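Local coordinates for protein L-amino acid deaminase (Proteus vulgaris, PDB 5I39) that binds FAD and probably catalyses the oxidative deamination of L-amino acids at the membrane, at residues A159-N162 against Q163-G167; V277-P280 against G281-F285; P316-P319 against E320-A323. All coordinates share one frame; numbering follows the deposited sequence.

Contact 1 of 3, residues A159-N162 against Q163-G167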
ATOM      1  N   ALA A 159      23.769  10.988 -19.662  1.00 11.16           N
ATOM      2  CA  ALA A 159      24.450   9.854 -19.028  1.00 11.72           C
ATOM      3  C   ALA A 159      23.673   9.237 -17.868  1.00 11.45           C
ATOM      4  O   ALA A 159      23.558   8.014 -17.782  1.00 11.61           O
ATOM      5  CB  ALA A 159      25.840  10.265 -18.567  1.00 12.90           C
ATOM      6  N   GLU A 160      23.131  10.072 -16.986  1.00 11.12           N
ATOM      7  CA  GLU A 160      22.397   9.558 -15.828  1.00 11.14           C
ATOM      8  C   GLU A 160      21.168   8.753 -16.257  1.00 10.76           C
ATOM      9  O   GLU A 160      20.899   7.684 -15.712  1.00 11.61           O
ATOM     10  CB  GLU A 160      21.988  10.687 -14.888  1.00 11.63           C
ATOM     11  CG  GLU A 160      21.489  10.180 -13.547  1.00 12.48           C
ATOM     12  CD  GLU A 160      21.201  11.282 -12.549  1.00 12.73           C
ATOM     13  OE1 GLU A 160      21.014  12.454 -12.943  1.00 12.28           O
ATOM     14  OE2 GLU A 160      21.140  10.968 -11.346  1.00 14.81           O
ATOM     15  N   LEU A 161      20.434   9.264 -17.240  1.00 10.20           N
ATOM     16  CA  LEU A 161      19.289   8.543 -17.786  1.00 10.24           C
ATOM     17  C   LEU A 161      19.710   7.249 -18.481  1.00 10.44           C
ATOM     18  O   LEU A 161      19.098   6.195 -18.283  1.00 11.05           O
ATOM     19  CB  LEU A 161      18.508   9.429 -18.756  1.00 10.61           C
ATOM     20  CG  LEU A 161      17.287   8.789 -19.427  1.00 11.46           C
ATOM     21  CD1 LEU A 161      16.265   8.315 -18.406  1.00 11.91           C
ATOM     22  CD2 LEU A 161      16.653   9.773 -20.394  1.00 12.73           C
ATOM     23  N   ASN A 162      20.752   7.339 -19.300  1.00 10.56           N
ATOM     24  CA  ASN A 162      21.245   6.177 -20.037  1.00 11.83           C
ATOM     25  C   ASN A 162      21.650   5.030 -19.118  1.00 12.05           C
ATOM     26  O   ASN A 162      21.423   3.862 -19.441  1.00 13.50           O
ATOM     27  CB  ASN A 162      22.425   6.570 -20.926  1.00 13.00           C
ATOM     28  CG  ASN A 162      22.045   7.567 -22.007  1.00 13.85           C
ATOM     29  OD1 ASN A 162      20.882   7.678 -22.388  1.00 14.96           O
ATOM     30  ND2 ASN A 162      23.030   8.307 -22.499  1.00 15.09           N
ATOM     31  N   GLN A 163      22.237   5.364 -17.970  1.00 12.19           N
ATOM     32  CA  GLN A 163      22.629   4.355 -16.987  1.00 13.85           C
ATOM     33  C   GLN A 163      21.400   3.652 -16.393  1.00 13.49           C
ATOM     34  O   GLN A 163      21.408   2.429 -16.238  1.00 15.93           O
ATOM     35  CB  GLN A 163      23.509   4.978 -15.895  1.00 15.87           C
ATOM     36  CG  GLN A 163      23.941   4.041 -14.768  1.00 20.21           C
ATOM     37  CD  GLN A 163      24.680   2.798 -15.245  1.00 23.68           C
ATOM     38  OE1 GLN A 163      25.398   2.830 -16.246  1.00 25.98           O
ATOM     39  NE2 GLN A 163      24.514   1.693 -14.521  1.00 26.91           N
ATOM     40  N   ARG A 164      20.350   4.418 -16.091  1.00 11.73           N
ATOM     41  CA  ARG A 164      19.107   3.844 -15.552  0.70 12.13           C
ATOM     42  C   ARG A 164      18.360   2.983 -16.572  1.00 12.08           C
ATOM     43  O   ARG A 164      17.635   2.070 -16.192  1.00 12.58           O
ATOM     44  CB  ARG A 164      18.150   4.934 -15.057  0.70 12.33           C
ATOM     45  CG  ARG A 164      18.671   5.853 -13.962  0.70 13.29           C
ATOM     46  CD  ARG A 164      19.031   5.159 -12.663  0.70 14.53           C
ATOM     47  NE  ARG A 164      17.882   4.565 -11.974  0.70 13.87           N
ATOM     48  CZ  ARG A 164      17.849   4.225 -10.682  0.70 12.89           C
ATOM     49  NH1 ARG A 164      18.896   4.420  -9.883  0.70 14.19           N
ATOM     50  NH2 ARG A 164      16.748   3.685 -10.175  0.70 10.32           N
ATOM     51  N   LEU A 165      18.529   3.280 -17.858  1.00 12.38           N
ATOM     52  CA  LEU A 165      17.856   2.543 -18.931  1.00 12.38           C
ATOM     53  C   LEU A 165      18.832   1.743 -19.788  1.00 13.07           C
ATOM     54  O   LEU A 165      18.609   1.549 -20.986  1.00 14.09           O
ATOM     55  CB  LEU A 165      17.038   3.515 -19.787  1.00 12.24           C
ATOM     56  CG  LEU A 165      15.956   4.297 -19.039  1.00 12.44           C
ATOM     57  CD1 LEU A 165      15.288   5.291 -19.975  1.00 13.04           C
ATOM     58  CD2 LEU A 165      14.906   3.379 -18.432  1.00 13.47           C
ATOM     59  N   ARG A 166      19.895   1.240 -19.168  1.00 13.91           N
ATOM     60  CA  ARG A 166      20.922   0.521 -19.916  1.00 15.09           C
ATOM     61  C   ARG A 166      20.352  -0.766 -20.517  1.00 15.03           C
ATOM     62  O   ARG A 166      19.601  -1.495 -19.866  1.00 15.40           O
ATOM     63  CB  ARG A 166      22.164   0.255 -19.059  1.00 17.56           C
ATOM     64  CG  ARG A 166      21.978  -0.653 -17.855  1.00 19.97           C
ATOM     65  CD  ARG A 166      23.227  -0.622 -16.985  1.00 22.67           C
ATOM     66  NE  ARG A 166      23.079  -1.392 -15.750  1.00 25.61           N
ATOM     67  CZ  ARG A 166      22.405  -0.996 -14.668  1.00 26.42           C
ATOM     68  NH1 ARG A 166      21.771   0.177 -14.628  1.00 27.41           N
ATOM     69  NH2 ARG A 166      22.354  -1.796 -13.606  1.00 28.79           N
ATOM     70  N   GLY A 167      20.678  -0.996 -21.786  1.00 15.28           N
ATOM     71  CA  GLY A 167      20.140  -2.119 -22.549  1.00 15.09           C
ATOM     72  C   GLY A 167      18.792  -1.884 -23.212  1.00 14.81           C
ATOM     73  O   GLY A 167      18.246  -2.804 -23.819  1.00 16.06           O
TER
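Leu161 and Leu165 meet one helical turn apart at the end of helix 158-164. Their CD1 methyls touch at 3.5 Å, and the two side chains cross at a slant. CG of Leu161 lies opposite its backbone N (chi1 179°), while CG of Leu165 lies opposite its own carbonyl carbon (chi1 -59°). The two branches therefore converge on the buried side of the helix. Leu161 also packs on Ala175, and Leu165 on Val122 and Trp172, so this is the tight part of the contact. The backbone beneath it is bonded too. Leu165 N donates to Leu161 O at 3.0 Å. A weak second bond runs from Leu165 N to Asn162 O at 3.3 Å.

Arg164 lies at the border between the two sides. Its CG packs 3.4 Å from Glu160 O. In the conformer given here, its chain bends twice and NH2 hydrogen-bonds Gln119 O on strand 117-123. Glu160 forms a salt bridge through OE2 with Arg154 NH2.

The other side is looser and faces solvent. Ala159, Asn162, Gln163 and Arg166 are all exposed there. Gln163 N still donates to Ala159 O at 3.0 Å. Arg166 runs extended past the helix end, and its NH1 donates a hydrogen bond of 2.8 Å to Gln163 O. That oxygen lies in the guanidinium plane. Gln163 NE2 sits over one guanidinium face, near the rim.

Leu165 is the first residue to leave helical backbone angles. The arrangement is that of the C-terminal end of a short amphipathic helix, with its leucine side laid on strands 117-123 and 175-178 of the large mixed sheet.

Contact 2 of 3, residues V277-P280 against G281-F285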
ATOM      1  N   VAL A 277      11.087   1.296 -13.622  1.00  8.15           N
ATOM      2  CA  VAL A 277      11.026   1.933 -14.935  1.00  8.39           C
ATOM      3  C   VAL A 277       9.578   1.994 -15.401  1.00  8.48           C
ATOM      4  O   VAL A 277       8.830   1.029 -15.239  1.00  8.72           O
ATOM      5  CB  VAL A 277      11.897   1.151 -15.943  1.00  8.99           C
ATOM      6  CG1 VAL A 277      11.679   1.619 -17.377  1.00  9.55           C
ATOM      7  CG2 VAL A 277      13.366   1.279 -15.567  1.00  9.29           C
ATOM      8  N   ALA A 278       9.208   3.130 -15.991  1.00  8.66           N
ATOM      9  CA  ALA A 278       7.881   3.351 -16.562  1.00  9.28           C
ATOM     10  C   ALA A 278       8.053   4.082 -17.887  1.00  9.73           C
ATOM     11  O   ALA A 278       8.582   5.199 -17.917  1.00  9.89           O
ATOM     12  CB  ALA A 278       7.023   4.165 -15.611  1.00  9.91           C
ATOM     13  N   LEU A 279       7.623   3.449 -18.977  1.00 10.38           N
ATOM     14  CA  LEU A 279       7.845   3.980 -20.323  1.00 10.92           C
ATOM     15  C   LEU A 279       6.561   4.027 -21.131  1.00 11.69           C
ATOM     16  O   LEU A 279       5.651   3.226 -20.891  1.00 12.60           O
ATOM     17  CB  LEU A 279       8.849   3.115 -21.092  1.00 11.59           C
ATOM     18  CG  LEU A 279      10.197   2.874 -20.417  1.00 11.52           C
ATOM     19  CD1 LEU A 279      10.974   1.777 -21.125  1.00 12.50           C
ATOM     20  CD2 LEU A 279      11.001   4.162 -20.377  1.00 11.69           C
ATOM     21  N   PRO A 280       6.493   4.937 -22.124  1.00 12.32           N
ATOM     22  CA  PRO A 280       5.440   4.883 -23.139  1.00 13.31           C
ATOM     23  C   PRO A 280       5.328   3.497 -23.765  1.00 14.34           C
ATOM     24  O   PRO A 280       6.317   2.769 -23.831  1.00 15.12           O
ATOM     25  CB  PRO A 280       5.909   5.898 -24.183  1.00 13.82           C
ATOM     26  CG  PRO A 280       6.701   6.885 -23.405  1.00 13.30           C
ATOM     27  CD  PRO A 280       7.398   6.082 -22.347  1.00 12.54           C
ATOM     28  N   GLY A 281       4.128   3.153 -24.215  1.00 15.20           N
ATOM     29  CA  GLY A 281       3.827   1.803 -24.691  1.00 16.17           C
ATOM     30  C   GLY A 281       3.486   0.830 -23.574  1.00 16.22           C
ATOM     31  O   GLY A 281       3.452  -0.378 -23.797  1.00 17.71           O
ATOM     32  N   GLY A 282       3.228   1.357 -22.377  1.00 15.64           N
ATOM     33  CA  GLY A 282       2.821   0.558 -21.228  1.00 15.32           C
ATOM     34  C   GLY A 282       3.863  -0.409 -20.700  1.00 14.21           C
ATOM     35  O   GLY A 282       3.528  -1.532 -20.340  1.00 14.50           O
ATOM     36  N   ILE A 283       5.119   0.031 -20.644  1.00 13.11           N
ATOM     37  CA  ILE A 283       6.223  -0.817 -20.183  1.00 12.45           C
ATOM     38  C   ILE A 283       6.586  -0.408 -18.755  1.00 11.25           C
ATOM     39  O   ILE A 283       7.088   0.696 -18.521  1.00 11.43           O
ATOM     40  CB  ILE A 283       7.448  -0.722 -21.114  1.00 14.00           C
ATOM     41  CG1 ILE A 283       7.043  -1.109 -22.546  1.00 16.14           C
ATOM     42  CG2 ILE A 283       8.573  -1.626 -20.615  1.00 14.46           C
ATOM     43  CD1 ILE A 283       8.063  -0.766 -23.611  1.00 17.77           C
ATOM     44  N   PHE A 284       6.327  -1.314 -17.813  1.00 10.56           N
ATOM     45  CA  PHE A 284       6.497  -1.045 -16.387  1.00 10.27           C
ATOM     46  C   PHE A 284       7.183  -2.223 -15.730  1.00 10.09           C
ATOM     47  O   PHE A 284       6.690  -3.345 -15.826  1.00 11.50           O
ATOM     48  CB  PHE A 284       5.141  -0.823 -15.710  1.00 11.28           C
ATOM     49  CG  PHE A 284       4.281   0.186 -16.404  1.00 11.89           C
ATOM     50  CD1 PHE A 284       4.616   1.533 -16.373  1.00 13.26           C
ATOM     51  CD2 PHE A 284       3.149  -0.203 -17.112  1.00 12.55           C
ATOM     52  CE1 PHE A 284       3.839   2.475 -17.030  1.00 14.56           C
ATOM     53  CE2 PHE A 284       2.365   0.734 -17.769  1.00 13.88           C
ATOM     54  CZ  PHE A 284       2.708   2.076 -17.724  1.00 14.71           C
ATOM     55  N   PHE A 285       8.304  -1.982 -15.058  1.00  9.06           N
ATOM     56  CA  PHE A 285       8.920  -3.028 -14.252  1.00  9.10           C
ATOM     57  C   PHE A 285       9.640  -2.476 -13.036  1.00  8.61           C
ATOM     58  O   PHE A 285       9.998  -1.295 -12.986  1.00  8.48           O
ATOM     59  CB  PHE A 285       9.849  -3.920 -15.082  1.00 10.00           C
ATOM     60  CG  PHE A 285      11.011  -3.204 -15.707  1.00 10.85           C
ATOM     61  CD1 PHE A 285      12.189  -2.995 -15.000  1.00 11.36           C
ATOM     62  CD2 PHE A 285      10.942  -2.771 -17.027  1.00 11.64           C
ATOM     63  CE1 PHE A 285      13.271  -2.354 -15.593  1.00 12.38           C
ATOM     64  CE2 PHE A 285      12.015  -2.129 -17.624  1.00 12.52           C
ATOM     65  CZ  PHE A 285      13.183  -1.924 -16.909  1.00 12.48           C
TER
HETATM   66  O   HOH W   1       2.822   3.866 -21.132  1.00 21.89           O
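Val277 and Phe285 form a hydrogen-bonded antiparallel pair, and their side chains run alongside each other in the same direction. CB of Val277 lies over one face of the Phe285 ring, 3.7 Å from its centroid, in a CH-pi contact. Val277 CG2 also reaches the ring, at 3.5 Å from Phe285 CZ. The Phe285 CG sits between the backbone N and the carbonyl carbon (chi1 61°), which brings the ring across to the valine. Phe332 and Phe335 meet the same ring edge-to-face.

Leu279 and Ile283 share this side and make the second hydrogen-bonded pair, with CB to CB at 4.1 Å. Ile283 continues onto Leu328 of helix 318-331. On the other side, Ala278 CB approaches the edge of the Phe284 ring in its plane, 3.6 Å from Phe284 CD1. The Phe284 side chain lies about 4 Å from that of the FAD-binding Tyr80.

Strands 276-279 and 283-287 form a beta hairpin in the large mixed sheet, with strand 276-279 beside strand 117-123. At its turn, a water accepts from Gly282 N and donates to Leu279 O. Four backbone bonds pair the N and O of Val277, Leu279, Ile283 and Phe285, while Ala278 bonds outward to Val122 and Val124 and Phe284 O to Thr295 OG1.

Contact 3 of 3, residues P316-P319 against E320-A323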
ATOM      1  N   PRO A 316      -6.804  -7.257 -18.133  1.00 21.76           N
ATOM      2  CA  PRO A 316      -6.238  -7.771 -19.378  1.00 22.20           C
ATOM      3  C   PRO A 316      -6.421  -9.285 -19.489  1.00 22.45           C
ATOM      4  O   PRO A 316      -6.279  -9.997 -18.491  1.00 23.24           O
ATOM      5  CB  PRO A 316      -4.752  -7.405 -19.275  1.00 22.74           C
ATOM      6  CG  PRO A 316      -4.496  -7.225 -17.827  1.00 23.45           C
ATOM      7  CD  PRO A 316      -5.768  -6.675 -17.262  1.00 22.00           C
ATOM      8  N   ASP A 317      -6.759  -9.756 -20.688  1.00 22.66           N
ATOM      9  CA  ASP A 317      -6.905 -11.198 -20.935  1.00 22.84           C
ATOM     10  C   ASP A 317      -5.530 -11.862 -21.058  1.00 21.74           C
ATOM     11  O   ASP A 317      -4.499 -11.180 -21.042  1.00 20.28           O
ATOM     12  CB  ASP A 317      -7.820 -11.498 -22.148  1.00 24.18           C
ATOM     13  CG  ASP A 317      -7.352 -10.848 -23.458  1.00 25.77           C
ATOM     14  OD1 ASP A 317      -6.158 -10.508 -23.608  1.00 25.86           O
ATOM     15  OD2 ASP A 317      -8.207 -10.685 -24.357  1.00 26.62           O
ATOM     16  N   LEU A 318      -5.515 -13.188 -21.157  1.00 21.25           N
ATOM     17  CA  LEU A 318      -4.259 -13.940 -21.245  1.00 21.21           C
ATOM     18  C   LEU A 318      -3.382 -13.567 -22.452  1.00 20.92           C
ATOM     19  O   LEU A 318      -2.163 -13.440 -22.292  1.00 19.99           O
ATOM     20  CB  LEU A 318      -4.510 -15.454 -21.191  1.00 22.77           C
ATOM     21  CG  LEU A 318      -5.096 -16.001 -19.884  1.00 23.60           C
ATOM     22  CD1 LEU A 318      -5.448 -17.471 -20.052  1.00 25.44           C
ATOM     23  CD2 LEU A 318      -4.152 -15.818 -18.701  1.00 24.54           C
ATOM     24  N   PRO A 319      -3.985 -13.377 -23.649  1.00 19.91           N
ATOM     25  CA  PRO A 319      -3.201 -12.833 -24.769  1.00 19.76           C
ATOM     26  C   PRO A 319      -2.528 -11.483 -24.487  1.00 18.73           C
ATOM     27  O   PRO A 319      -1.356 -11.308 -24.828  1.00 18.44           O
ATOM     28  CB  PRO A 319      -4.238 -12.690 -25.888  1.00 20.22           C
ATOM     29  CG  PRO A 319      -5.223 -13.764 -25.606  1.00 20.64           C
ATOM     30  CD  PRO A 319      -5.291 -13.890 -24.108  1.00 20.36           C
ATOM     31  N   GLU A 320      -3.253 -10.547 -23.872  1.00 18.83           N
ATOM     32  CA  GLU A 320      -2.674  -9.240 -23.531  1.00 18.23           C
ATOM     33  C   GLU A 320      -1.537  -9.372 -22.514  1.00 16.90           C
ATOM     34  O   GLU A 320      -0.515  -8.703 -22.643  1.00 16.40           O
ATOM     35  CB  GLU A 320      -3.722  -8.246 -23.014  1.00 20.30           C
ATOM     36  CG  GLU A 320      -3.161  -6.826 -22.881  1.00 22.20           C
ATOM     37  CD  GLU A 320      -4.151  -5.795 -22.367  1.00 23.82           C
ATOM     38  OE1 GLU A 320      -5.360  -6.080 -22.286  1.00 25.82           O
ATOM     39  OE2 GLU A 320      -3.709  -4.679 -22.035  1.00 25.45           O
ATOM     40  N   LEU A 321      -1.713 -10.224 -21.505  1.00 16.56           N
ATOM     41  CA  LEU A 321      -0.671 -10.435 -20.490  1.00 15.73           C
ATOM     42  C   LEU A 321       0.612 -11.008 -21.100  1.00 15.16           C
ATOM     43  O   LEU A 321       1.716 -10.554 -20.789  1.00 14.45           O
ATOM     44  CB  LEU A 321      -1.190 -11.331 -19.362  1.00 16.84           C
ATOM     45  CG  LEU A 321      -2.208 -10.637 -18.449  1.00 18.20           C
ATOM     46  CD1 LEU A 321      -3.077 -11.645 -17.714  1.00 20.23           C
ATOM     47  CD2 LEU A 321      -1.514  -9.712 -17.458  1.00 18.94           C
ATOM     48  N   ASN A 322       0.455 -11.984 -21.987  1.00 15.28           N
ATOM     49  CA  ASN A 322       1.586 -12.549 -22.714  1.00 15.29           C
ATOM     50  C   ASN A 322       2.258 -11.510 -23.619  1.00 14.46           C
ATOM     51  O   ASN A 322       3.487 -11.409 -23.656  1.00 14.73           O
ATOM     52  CB  ASN A 322       1.123 -13.744 -23.541  1.00 16.65           C
ATOM     53  CG  ASN A 322       2.273 -14.466 -24.212  1.00 18.05           C
ATOM     54  OD1 ASN A 322       3.005 -15.209 -23.563  1.00 20.58           O
ATOM     55  ND2 ASN A 322       2.436 -14.256 -25.515  1.00 18.73           N
ATOM     56  N   ALA A 323       1.439 -10.738 -24.331  1.00 13.96           N
ATOM     57  CA  ALA A 323       1.929  -9.667 -25.203  1.00 13.81           C
ATOM     58  C   ALA A 323       2.670  -8.578 -24.424  1.00 13.57           C
ATOM     59  O   ALA A 323       3.620  -7.991 -24.935  1.00 13.96           O
ATOM     60  CB  ALA A 323       0.780  -9.064 -25.995  1.00 14.47           C
TER
HETATM   61  O   HOH W   2      -7.410  -7.828 -22.706  1.00 33.60           O
HETATM   62  O   HOH W   3       0.144 -12.821 -26.806  1.00 21.91           O
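Asp317 OD1 accepts from Glu320 N at 2.9 Å. The amide meets the carboxylate oxygen nearly along its C-O axis. Asp317 CG stands between its backbone N and carbonyl carbon (chi1 57°), which carries OD1 back over the first turn. Glu320 CB lies 3.4 Å from the same Asp317 OD1. The two carboxylate planes are almost perpendicular (89°).

Glu320 runs extended back along the chain, and its OE1 comes 3.3 Å from Pro316 CB. A water bridges this group to the cap, donating to Glu320 OE1 at 2.7 Å and accepting from Asp317 N. This is an N-cap at the start of helix 318-331. Its first turn carries Pro319, which has no amide hydrogen to give, and the helical ladder begins with Leu321 N to Asp317 O at 3.0 Å.

Leu321 is the buried residue of the turn. Its CD2 approaches Pro316 CG at 3.9 Å, and both residues rest on Ser262 of strand 257-266 and on Pro297. On the exposed side, Pro319 O accepts from Ala323 N at 2.9 Å and from a second water, which in turn accepts from Asn322 ND2. Further out, Gln264 NE2 donates to Leu321 O from strand 257-266.

How the contacts relate
The three contacts follow one another along the chain without overlap. Contacts 1 and 2 are neighbours, with centres 15 Å apart. They touch where Leu165 CD2 packs on Val277 CG1 at 3.8 Å, and both also border strand 117-123. Contacts 2 and 3 do not touch, and their centres lie 16 Å apart. Helix 318-331 relates them: contact 3 holds its N-cap and first turn, and later residues pack on the hairpin of contact 2. Contacts 1 and 3 are 29 Å apart between centres. The hairpin is part of the large mixed sheet, and both helices pack on it. This region is distinct from the six-strand sheet with strands 40-43 and 63-66, whose GxGxxG pattern is consistent with Rossmann-type FAD binding.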